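Long-range contacts in inositol 2-dehydrogenase/D-chiro-inositol 3-dehydrogenase (Lactobacillus casei, PDB 4MIY), which oxidises myo-inositol and D-chiro-inositol to their keto derivatives, using NAD as the electron acceptor: residues Val151-Val160 with Gln225-Tyr236; Glu167-Ile178 with Ala310-Gln321. All blocks are in the same frame, centred on the assembly; numbering follows the deposited sequence.

Interaction 1 of 2, residues Val151-Val160 with Gln225-Tyr236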
loop_
_atom_site.group_PDB
_atom_site.type_symbol
_atom_site.label_atom_id
_atom_site.label_comp_id
_atom_site.label_asym_id
_atom_site.label_seq_id
_atom_site.Cartn_x
_atom_site.Cartn_y
_atom_site.Cartn_z
ATOM N N VAL A 151 -3.735 -19.343 10.506
ATOM C CA VAL A 151 -3.621 -17.972 10.947
ATOM C C VAL A 151 -2.148 -17.664 11.204
ATOM O O VAL A 151 -1.472 -18.409 11.859
ATOM C CB VAL A 151 -4.418 -17.696 12.232
ATOM C CG1 VAL A 151 -4.219 -16.281 12.723
ATOM C CG2 VAL A 151 -5.868 -17.961 12.047
ATOM N N ARG A 152 -1.665 -16.580 10.632
ATOM C CA ARG A 152 -0.321 -16.140 10.893
ATOM C C ARG A 152 -0.328 -14.783 11.563
ATOM O O ARG A 152 -0.933 -13.881 11.094
ATOM C CB ARG A 152 0.483 -16.086 9.627
ATOM C CG ARG A 152 0.792 -17.441 9.072
ATOM C CD ARG A 152 1.596 -17.399 7.835
ATOM N NE ARG A 152 2.627 -18.382 7.901
ATOM C CZ ARG A 152 3.599 -18.537 7.017
ATOM N NH1 ARG A 152 3.680 -17.777 5.956
ATOM N NH2 ARG A 152 4.469 -19.482 7.202
ATOM N N ALA A 153 0.374 -14.665 12.673
ATOM C CA ALA A 153 0.350 -13.463 13.443
ATOM C C ALA A 153 1.728 -13.098 13.961
ATOM O O ALA A 153 2.576 -13.932 14.069
ATOM C CB ALA A 153 -0.622 -13.591 14.570
ATOM N N SER A 154 1.888 -11.826 14.262
ATOM C CA SER A 154 3.116 -11.300 14.864
ATOM C C SER A 154 2.786 -10.368 15.991
ATOM O O SER A 154 1.881 -9.603 15.914
ATOM C CB SER A 154 3.984 -10.562 13.848
ATOM O OG SER A 154 4.347 -11.400 12.802
ATOM N N HIS A 155 3.558 -10.492 17.053
ATOM C CA HIS A 155 3.515 -9.590 18.161
ATOM C C HIS A 155 4.931 -9.062 18.357
ATOM O O HIS A 155 5.774 -9.716 18.861
ATOM C CB HIS A 155 2.964 -10.284 19.414
ATOM C CG HIS A 155 2.550 -9.345 20.501
ATOM N ND1 HIS A 155 1.723 -9.727 21.527
ATOM C CD2 HIS A 155 2.882 -8.067 20.749
ATOM C CE1 HIS A 155 1.536 -8.713 22.336
ATOM N NE2 HIS A 155 2.229 -7.692 21.889
ATOM N N ILE A 156 5.122 -7.850 17.865
ATOM C CA ILE A 156 6.412 -7.211 17.731
ATOM C C ILE A 156 6.506 -6.028 18.703
ATOM O O ILE A 156 5.658 -5.177 18.747
ATOM C CB ILE A 156 6.619 -6.696 16.317
ATOM C CG1 ILE A 156 6.404 -7.792 15.276
ATOM C CG2 ILE A 156 7.980 -6.111 16.135
ATOM C CD1 ILE A 156 7.284 -8.940 15.408
ATOM N N ASN A 157 7.549 -6.028 19.503
ATOM C CA ASN A 157 7.791 -4.993 20.480
ATOM C C ASN A 157 9.257 -4.585 20.371
ATOM O O ASN A 157 10.083 -5.391 20.072
ATOM C CB ASN A 157 7.436 -5.545 21.858
ATOM C CG ASN A 157 7.716 -4.594 22.968
ATOM O OD1 ASN A 157 6.922 -3.743 23.280
ATOM N ND2 ASN A 157 8.861 -4.740 23.572
ATOM N N PRO A 158 9.548 -3.313 20.577
ATOM C CA PRO A 158 10.914 -2.857 20.284
ATOM C C PRO A 158 12.012 -3.283 21.287
ATOM O O PRO A 158 13.075 -3.647 20.896
ATOM C CB PRO A 158 10.760 -1.346 20.268
ATOM C CG PRO A 158 9.481 -1.067 21.012
ATOM C CD PRO A 158 8.614 -2.207 20.819
ATOM N N ASN A 159 11.685 -3.235 22.564
ATOM C CA ASN A 159 12.624 -3.537 23.636
ATOM C C ASN A 159 11.882 -3.794 24.942
ATOM O O ASN A 159 10.780 -3.366 25.104
ATOM C CB ASN A 159 13.623 -2.386 23.839
ATOM C CG ASN A 159 14.861 -2.513 22.977
ATOM O OD1 ASN A 159 15.606 -3.467 23.096
ATOM N ND2 ASN A 159 15.095 -1.531 22.126
ATOM N N VAL A 160 12.523 -4.481 25.862
ATOM C CA VAL A 160 11.918 -4.797 27.148
ATOM C C VAL A 160 12.710 -4.308 28.332
ATOM O O VAL A 160 13.861 -4.031 28.228
ATOM C CB VAL A 160 11.626 -6.284 27.300
ATOM C CG1 VAL A 160 10.596 -6.690 26.274
ATOM C CG2 VAL A 160 12.876 -7.113 27.163
ATOM N N GLN A 225 0.143 -19.759 13.781
ATOM C CA GLN A 225 1.550 -19.488 13.932
ATOM C C GLN A 225 1.794 -18.063 14.381
ATOM O O GLN A 225 1.591 -17.158 13.627
ATOM C CB GLN A 225 2.288 -19.736 12.621
ATOM C CG GLN A 225 2.228 -21.145 12.121
ATOM C CD GLN A 225 2.970 -21.356 10.854
ATOM O OE1 GLN A 225 2.954 -20.549 10.000
ATOM N NE2 GLN A 225 3.634 -22.446 10.753
ATOM N N VAL A 226 2.246 -17.890 15.607
ATOM C CA VAL A 226 2.530 -16.578 16.142
ATOM C C VAL A 226 4.033 -16.365 16.322
ATOM O O VAL A 226 4.688 -17.175 16.881
ATOM C CB VAL A 226 1.855 -16.334 17.502
ATOM C CG1 VAL A 226 1.978 -14.900 17.904
ATOM C CG2 VAL A 226 0.437 -16.677 17.464
ATOM N N LEU A 227 4.526 -15.264 15.784
ATOM C CA LEU A 227 5.860 -14.769 16.051
ATOM C C LEU A 227 5.822 -13.777 17.182
ATOM O O LEU A 227 5.154 -12.785 17.101
ATOM C CB LEU A 227 6.431 -14.077 14.819
ATOM C CG LEU A 227 7.750 -13.318 14.997
ATOM C CD1 LEU A 227 8.884 -14.261 15.392
ATOM C CD2 LEU A 227 8.064 -12.603 13.737
ATOM N N VAL A 228 6.543 -14.087 18.252
ATOM C CA VAL A 228 6.715 -13.179 19.365
ATOM C C VAL A 228 8.152 -12.665 19.319
ATOM O O VAL A 228 9.044 -13.416 19.335
ATOM C CB VAL A 228 6.416 -13.867 20.710
ATOM C CG1 VAL A 228 6.767 -12.981 21.867
ATOM C CG2 VAL A 228 4.995 -14.277 20.791
ATOM N N HIS A 229 8.306 -11.366 19.202
ATOM C CA HIS A 229 9.603 -10.754 19.033
ATOM C C HIS A 229 9.632 -9.455 19.783
ATOM O O HIS A 229 9.167 -8.480 19.316
ATOM C CB HIS A 229 9.910 -10.512 17.546
ATOM C CG HIS A 229 11.328 -10.139 17.267
ATOM N ND1 HIS A 229 11.751 -9.691 16.048
ATOM C CD2 HIS A 229 12.417 -10.144 18.062
ATOM C CE1 HIS A 229 13.037 -9.435 16.102
ATOM N NE2 HIS A 229 13.471 -9.714 17.306
ATOM N N VAL A 230 10.231 -9.472 20.963
ATOM C CA VAL A 230 10.108 -8.370 21.902
ATOM C C VAL A 230 11.334 -7.459 22.032
ATOM O O VAL A 230 11.302 -6.494 22.738
ATOM C CB VAL A 230 9.634 -8.852 23.304
ATOM C CG1 VAL A 230 8.333 -9.582 23.208
ATOM C CG2 VAL A 230 10.672 -9.699 23.970
ATOM N N THR A 231 12.380 -7.782 21.300
ATOM C CA THR A 231 13.551 -6.935 21.191
ATOM C C THR A 231 13.812 -6.506 19.743
ATOM O O THR A 231 14.914 -6.318 19.338
ATOM C CB THR A 231 14.839 -7.606 21.759
ATOM O OG1 THR A 231 15.166 -8.757 21.004
ATOM C CG2 THR A 231 14.669 -8.015 23.184
ATOM N N ALA A 232 12.735 -6.348 19.008
ATOM C CA ALA A 232 12.770 -6.125 17.590
ATOM C C ALA A 232 13.343 -4.810 17.119
ATOM O O ALA A 232 13.609 -4.669 15.978
ATOM C CB ALA A 232 11.366 -6.285 17.037
ATOM N N GLN A 233 13.468 -3.866 18.038
ATOM C CA GLN A 233 14.057 -2.550 17.850
ATOM C C GLN A 233 13.225 -1.516 17.057
ATOM O O GLN A 233 13.106 -0.406 17.445
ATOM C CB GLN A 233 15.479 -2.620 17.276
ATOM C CG GLN A 233 16.435 -3.528 18.031
ATOM C CD GLN A 233 16.607 -3.144 19.473
ATOM O OE1 GLN A 233 17.001 -2.064 19.773
ATOM N NE2 GLN A 233 16.302 -4.048 20.352
ATOM N N TYR A 234 12.646 -1.941 15.950
ATOM C CA TYR A 234 12.130 -0.996 14.984
ATOM C C TYR A 234 10.815 -0.327 15.396
ATOM O O TYR A 234 10.538 0.736 14.985
ATOM C CB TYR A 234 11.984 -1.631 13.588
ATOM C CG TYR A 234 10.773 -2.501 13.369
ATOM C CD1 TYR A 234 9.575 -1.959 13.013
ATOM C CD2 TYR A 234 10.838 -3.849 13.514
ATOM C CE1 TYR A 234 8.485 -2.730 12.819
ATOM C CE2 TYR A 234 9.742 -4.630 13.327
ATOM C CZ TYR A 234 8.578 -4.067 12.966
ATOM O OH TYR A 234 7.457 -4.822 12.784
ATOM N N GLY A 235 10.022 -1.016 16.188
ATOM C CA GLY A 235 8.691 -0.582 16.495
ATOM C C GLY A 235 7.830 -1.579 17.239
ATOM O O GLY A 235 8.248 -2.660 17.514
ATOM N N TYR A 236 6.636 -1.127 17.595
ATOM C CA TYR A 236 5.589 -1.960 18.119
ATOM C C TYR A 236 4.578 -2.240 17.019
ATOM O O TYR A 236 4.053 -1.342 16.429
ATOM C CB TYR A 236 4.895 -1.338 19.354
ATOM C CG TYR A 236 3.881 -2.283 19.949
ATOM C CD1 TYR A 236 4.267 -3.255 20.830
ATOM C CD2 TYR A 236 2.549 -2.255 19.580
ATOM C CE1 TYR A 236 3.390 -4.131 21.320
ATOM C CE2 TYR A 236 1.668 -3.143 20.081
ATOM C CZ TYR A 236 2.084 -4.095 20.929
ATOM O OH TYR A 236 1.201 -5.006 21.424
#

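Interaction 2 of 2, residues Glu167-Ile178 with Ala310-Gln321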
loop_
_atom_site.group_PDB
_atom_site.type_symbol
_atom_site.label_atom_id
_atom_site.label_comp_id
_atom_site.label_asym_id
_atom_site.label_seq_id
_atom_site.Cartn_x
_atom_site.Cartn_y
_atom_site.Cartn_z
ATOM N N GLU A 167 9.142 -16.175 30.915
ATOM C CA GLU A 167 7.778 -16.535 31.149
ATOM C C GLU A 167 6.822 -15.415 30.755
ATOM O O GLU A 167 5.727 -15.669 30.351
ATOM C CB GLU A 167 7.629 -16.933 32.595
ATOM C CG GLU A 167 8.425 -18.206 32.964
ATOM C CD GLU A 167 9.983 -18.053 33.197
ATOM O OE1 GLU A 167 10.548 -16.967 33.344
ATOM O OE2 GLU A 167 10.650 -19.089 33.220
ATOM N N MET A 168 7.264 -14.192 30.887
ATOM C CA MET A 168 6.477 -13.044 30.501
ATOM C C MET A 168 6.237 -12.934 29.004
ATOM O O MET A 168 5.317 -12.296 28.592
ATOM C CB MET A 168 7.105 -11.776 31.029
ATOM C CG MET A 168 6.848 -11.596 32.512
ATOM S SD MET A 168 7.980 -10.556 33.399
ATOM C CE MET A 168 7.598 -8.991 32.759
ATOM N N ALA A 169 7.054 -13.601 28.223
ATOM C CA ALA A 169 6.782 -13.698 26.814
ATOM C C ALA A 169 5.437 -14.329 26.592
ATOM O O ALA A 169 4.780 -14.034 25.653
ATOM C CB ALA A 169 7.855 -14.488 26.101
ATOM N N ILE A 170 5.057 -15.220 27.488
ATOM C CA ILE A 170 3.724 -15.800 27.468
ATOM C C ILE A 170 2.725 -14.924 28.246
ATOM O O ILE A 170 1.777 -14.463 27.710
ATOM C CB ILE A 170 3.701 -17.244 28.046
ATOM C CG1 ILE A 170 4.740 -18.143 27.404
ATOM C CG2 ILE A 170 2.329 -17.868 27.930
ATOM C CD1 ILE A 170 4.743 -18.175 25.939
ATOM N N THR A 171 3.000 -14.677 29.503
ATOM C CA THR A 171 1.991 -14.132 30.352
ATOM C C THR A 171 1.669 -12.649 30.098
ATOM O O THR A 171 0.602 -12.219 30.417
ATOM C CB THR A 171 2.333 -14.349 31.852
ATOM O OG1 THR A 171 3.562 -13.716 32.151
ATOM C CG2 THR A 171 2.441 -15.764 32.154
ATOM N N ASP A 172 2.604 -11.905 29.544
ATOM C CA ASP A 172 2.405 -10.496 29.306
ATOM C C ASP A 172 2.185 -10.152 27.819
ATOM O O ASP A 172 1.538 -9.214 27.495
ATOM C CB ASP A 172 3.559 -9.671 29.868
ATOM C CG ASP A 172 3.511 -9.547 31.384
ATOM O OD1 ASP A 172 2.533 -9.996 31.986
ATOM O OD2 ASP A 172 4.433 -9.001 31.957
ATOM N N THR A 173 2.745 -10.977 26.966
ATOM C CA THR A 173 2.813 -10.700 25.557
ATOM C C THR A 173 1.913 -11.632 24.732
ATOM O O THR A 173 0.910 -11.214 24.252
ATOM C CB THR A 173 4.275 -10.687 25.116
ATOM O OG1 THR A 173 4.981 -9.709 25.875
ATOM C CG2 THR A 173 4.405 -10.343 23.650
ATOM N N LEU A 174 2.244 -12.904 24.645
ATOM C CA LEU A 174 1.430 -13.830 23.882
ATOM C C LEU A 174 -0.004 -13.997 24.404
ATOM O O LEU A 174 -0.859 -14.426 23.715
ATOM C CB LEU A 174 2.127 -15.202 23.774
ATOM C CG LEU A 174 1.503 -16.268 22.886
ATOM C CD1 LEU A 174 1.501 -15.894 21.401
ATOM C CD2 LEU A 174 2.225 -17.587 23.080
ATOM N N ILE A 175 -0.196 -13.644 25.642
ATOM C CA ILE A 175 -1.485 -13.795 26.278
ATOM C C ILE A 175 -2.594 -13.124 25.478
ATOM O O ILE A 175 -3.687 -13.578 25.465
ATOM C CB ILE A 175 -1.450 -13.295 27.747
ATOM C CG1 ILE A 175 -2.667 -13.794 28.544
ATOM C CG2 ILE A 175 -1.294 -11.816 27.816
ATOM C CD1 ILE A 175 -2.650 -15.192 28.759
ATOM N N HIS A 176 -2.251 -12.047 24.802
ATOM C CA HIS A 176 -3.177 -11.318 23.979
ATOM C C HIS A 176 -3.632 -12.124 22.769
ATOM O O HIS A 176 -4.779 -12.175 22.471
ATOM C CB HIS A 176 -2.590 -9.965 23.583
ATOM C CG HIS A 176 -2.456 -9.037 24.734
ATOM N ND1 HIS A 176 -3.540 -8.459 25.335
ATOM C CD2 HIS A 176 -1.379 -8.625 25.428
ATOM C CE1 HIS A 176 -3.138 -7.708 26.335
ATOM N NE2 HIS A 176 -1.827 -7.773 26.399
ATOM N N GLU A 177 -2.695 -12.785 22.132
ATOM C CA GLU A 177 -3.025 -13.677 21.058
ATOM C C GLU A 177 -3.758 -14.908 21.578
ATOM O O GLU A 177 -4.618 -15.422 20.934
ATOM C CB GLU A 177 -1.768 -14.092 20.296
ATOM C CG GLU A 177 -1.186 -13.051 19.340
ATOM C CD GLU A 177 -0.504 -11.870 20.002
ATOM O OE1 GLU A 177 0.003 -12.006 21.099
ATOM O OE2 GLU A 177 -0.529 -10.810 19.400
ATOM N N ILE A 178 -3.385 -15.361 22.760
ATOM C CA ILE A 178 -4.045 -16.499 23.364
ATOM C C ILE A 178 -5.525 -16.255 23.573
ATOM O O ILE A 178 -6.313 -17.080 23.241
ATOM C CB ILE A 178 -3.375 -16.911 24.660
ATOM C CG1 ILE A 178 -2.096 -17.694 24.354
ATOM C CG2 ILE A 178 -4.299 -17.758 25.465
ATOM C CD1 ILE A 178 -1.175 -17.788 25.529
ATOM N N ALA A 310 -7.498 -18.681 28.987
ATOM C CA ALA A 310 -6.221 -18.066 28.792
ATOM C C ALA A 310 -5.212 -18.600 29.797
ATOM O O ALA A 310 -4.109 -18.873 29.447
ATOM C CB ALA A 310 -6.331 -16.583 28.895
ATOM N N ALA A 311 -5.660 -18.768 31.029
ATOM C CA ALA A 311 -4.828 -19.334 32.066
ATOM C C ALA A 311 -4.336 -20.742 31.772
ATOM O O ALA A 311 -3.198 -21.028 31.965
ATOM C CB ALA A 311 -5.532 -19.272 33.380
ATOM N N ILE A 312 -5.216 -21.580 31.267
ATOM C CA ILE A 312 -4.868 -22.948 30.900
ATOM C C ILE A 312 -3.847 -22.951 29.766
ATOM O O ILE A 312 -2.894 -23.687 29.770
ATOM C CB ILE A 312 -6.114 -23.702 30.471
ATOM C CG1 ILE A 312 -7.037 -23.922 31.664
ATOM C CG2 ILE A 312 -5.779 -25.015 29.832
ATOM C CD1 ILE A 312 -8.353 -24.350 31.273
ATOM N N THR A 313 -4.099 -22.122 28.774
ATOM C CA THR A 313 -3.265 -22.078 27.602
ATOM C C THR A 313 -1.892 -21.510 27.939
ATOM O O THR A 313 -0.902 -21.986 27.484
ATOM C CB THR A 313 -3.968 -21.286 26.510
ATOM O OG1 THR A 313 -5.207 -21.899 26.205
ATOM C CG2 THR A 313 -3.144 -21.252 25.273
ATOM N N ALA A 314 -1.863 -20.499 28.776
ATOM C CA ALA A 314 -0.614 -19.916 29.195
ATOM C C ALA A 314 0.235 -20.896 29.986
ATOM O O ALA A 314 1.410 -20.940 29.862
ATOM C CB ALA A 314 -0.846 -18.675 30.000
ATOM N N ALA A 315 -0.413 -21.693 30.786
ATOM C CA ALA A 315 0.304 -22.668 31.554
ATOM C C ALA A 315 0.855 -23.779 30.652
ATOM O O ALA A 315 1.942 -24.230 30.845
ATOM C CB ALA A 315 -0.601 -23.213 32.596
ATOM N N ALA A 316 0.075 -24.187 29.664
ATOM C CA ALA A 316 0.548 -25.138 28.677
ATOM C C ALA A 316 1.761 -24.582 27.920
ATOM O O ALA A 316 2.684 -25.280 27.644
ATOM C CB ALA A 316 -0.542 -25.535 27.746
ATOM N N ALA A 317 1.734 -23.303 27.625
ATOM C CA ALA A 317 2.813 -22.671 26.931
ATOM C C ALA A 317 4.048 -22.547 27.801
ATOM O O ALA A 317 5.143 -22.744 27.343
ATOM C CB ALA A 317 2.361 -21.312 26.470
ATOM N N ASN A 318 3.857 -22.187 29.060
ATOM C CA ASN A 318 4.981 -22.168 29.991
ATOM C C ASN A 318 5.626 -23.575 30.139
ATOM O O ASN A 318 6.818 -23.707 30.202
ATOM C CB ASN A 318 4.603 -21.544 31.328
ATOM C CG ASN A 318 4.393 -20.040 31.250
ATOM O OD1 ASN A 318 3.490 -19.503 31.868
ATOM N ND2 ASN A 318 5.255 -19.354 30.539
ATOM N N ARG A 319 4.818 -24.602 30.077
ATOM C CA ARG A 319 5.347 -25.934 30.114
ATOM C C ARG A 319 6.159 -26.216 28.862
ATOM O O ARG A 319 7.246 -26.705 28.935
ATOM C CB ARG A 319 4.212 -26.925 30.265
ATOM C CG ARG A 319 4.607 -28.361 30.286
ATOM C CD ARG A 319 3.504 -29.271 30.843
ATOM N NE ARG A 319 2.778 -28.717 31.969
ATOM C CZ ARG A 319 3.086 -28.960 33.240
ATOM N NH1 ARG A 319 4.088 -29.768 33.555
ATOM N NH2 ARG A 319 2.369 -28.425 34.212
ATOM N N SER A 320 5.620 -25.822 27.715
ATOM C CA SER A 320 6.291 -26.030 26.457
ATOM C C SER A 320 7.613 -25.289 26.373
ATOM O O SER A 320 8.517 -25.756 25.760
ATOM C CB SER A 320 5.397 -25.614 25.284
ATOM O OG SER A 320 5.971 -25.961 24.053
ATOM N N GLN A 321 7.707 -24.146 27.012
ATOM C CA GLN A 321 8.942 -23.371 26.991
ATOM C C GLN A 321 10.148 -24.110 27.564
ATOM O O GLN A 321 11.242 -23.773 27.294
ATOM C CB GLN A 321 8.776 -22.064 27.750
ATOM C CG GLN A 321 8.042 -20.943 27.015
ATOM C CD GLN A 321 7.951 -19.684 27.834
ATOM O OE1 GLN A 321 7.642 -19.722 28.988
ATOM N NE2 GLN A 321 8.235 -18.574 27.223
#

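Interaction 1 of 2, residues Val151-Val160 with Gln225-Tyr236
His-155 and Tyr-236 both carry their rings anti to the backbone nitrogen (chi1 -165° and -175°), which turns the two rims toward each other with neither ring over the other's face. His-155 NE2 gives Tyr-236 OH a bent, weak bond of 2.9 Å, while ND1 is held by Glu-177. At the far end, Arg-152 and Gln-225 run side by side with guanidinium and amide nearly coplanar; NE donates almost straight to Gln-225 OE1 (3.0 Å), and NH2 adds a weak second bond. Arg-152 NH1 reaches on to Ala-153 O of the second subunit.

Between these pairs, strands 151-156 and 225-229 are parallel neighbours in the mixed sheet of the C-terminal alpha/beta domain of a Gfo/Idh/MocA-family dehydrogenase. His-155 bonds by N to Leu-227 O and by O to His-229 N, the regular parallel pattern. The chain from Val-230 to Tyr-236 then arches over the end of strand 148-156 to enter strand 237-244 on its other side. Ile-156 bridges strand and arch: CD1 lies against His-229 CB (3.7 Å), CG2 against Ala-232 CB (3.5 Å). Asn-157 ND2 bonds Val-230 O at 3.1 Å.

Gln-233 folds back at chi2, bringing NE2 to Thr-231 O (2.8 Å); with Asn-159 in one of its two conformers, NE2 also donates to OD1 and ND2 returns a bond to OE1, each donor above the other's carbonyl plane, the amides 72° apart. Replacing this side chain by an alanine's is likely to leave Thr-231 O without its amide donor and, in that conformer, the Asn-159 amide free to turn. The Gln-233 backbone N bonds Pro-158 O.

Interaction 2 of 2, residues Glu167-Ile178 with Ala310-Gln321
The amide of Gln-321 offers one face to Ile-170: CG1 lies over it, 3.5 Å from NE2, with CD1 above the same side. Asn-318 meets this amide differently. Its ND2 donates to Gln-321 OE1 (2.9 Å) from above the carbonyl plane, yet OE1 lies in the plane of the Asn-318 amide, at its edge. Ile-170 CG1 also comes within 3.4 Å of Asn-318 ND2, and Thr-171 CG2 sits near Asn-318 OD1. The Gln-321 amide is fixed further by NE2, which bonds Asn-166 O and Gln-212 OE1.

Ile-170 has chi1 -52°, which sets CG2 opposite the backbone N and carries it to Ala-317 CB (3.7 Å), while CG1 stays against the two amides. The residue is thus a knob in a hole formed by Ala-314, Ala-317, Asn-318 and Gln-321. Further along, Ile-175 CD1 touches Ala-310 CB at 3.9 Å, and Ile-178 slides past Thr-313, methyl against methyl, while Thr-313 OG1 turns back to Ile-309 O. Alanines line much of the surface that the isoleucines meet. The axes of the two short segments come within 9.4 Å, at 136° between their directions.

Helix 168-178 widens into a pi-type turn at 169-174. Leu-174 packs on Val-226 and Val-228 of strand 223-229, while Ala-317 rests on Ile-192 of strand 189-195, where Ile-194 also meets Ile-170; the two helices therefore lie against neighbouring parts of the same mixed sheet.

Overall arrangement
Both contacts belong to the C-terminal alpha/beta domain, their centres about 15 Å apart. Along the chain their segments alternate: 151-160, 167-178, 225-236, 310-321; helix 168-185 is the next element after strand 148-156. Interaction 1 joins two central strands of the mixed sheet; interaction 2 pairs two helices that pack on it. Helix 168-185 lies directly on the strands of interaction 1, so the two contacts touch. The sheet side bearing Arg-152 and Leu-227 faces the second subunit, whereas the helical side holds His-176, which touches the bound NAD. The sheet thus stands between a subunit interface and the cofactor pocket.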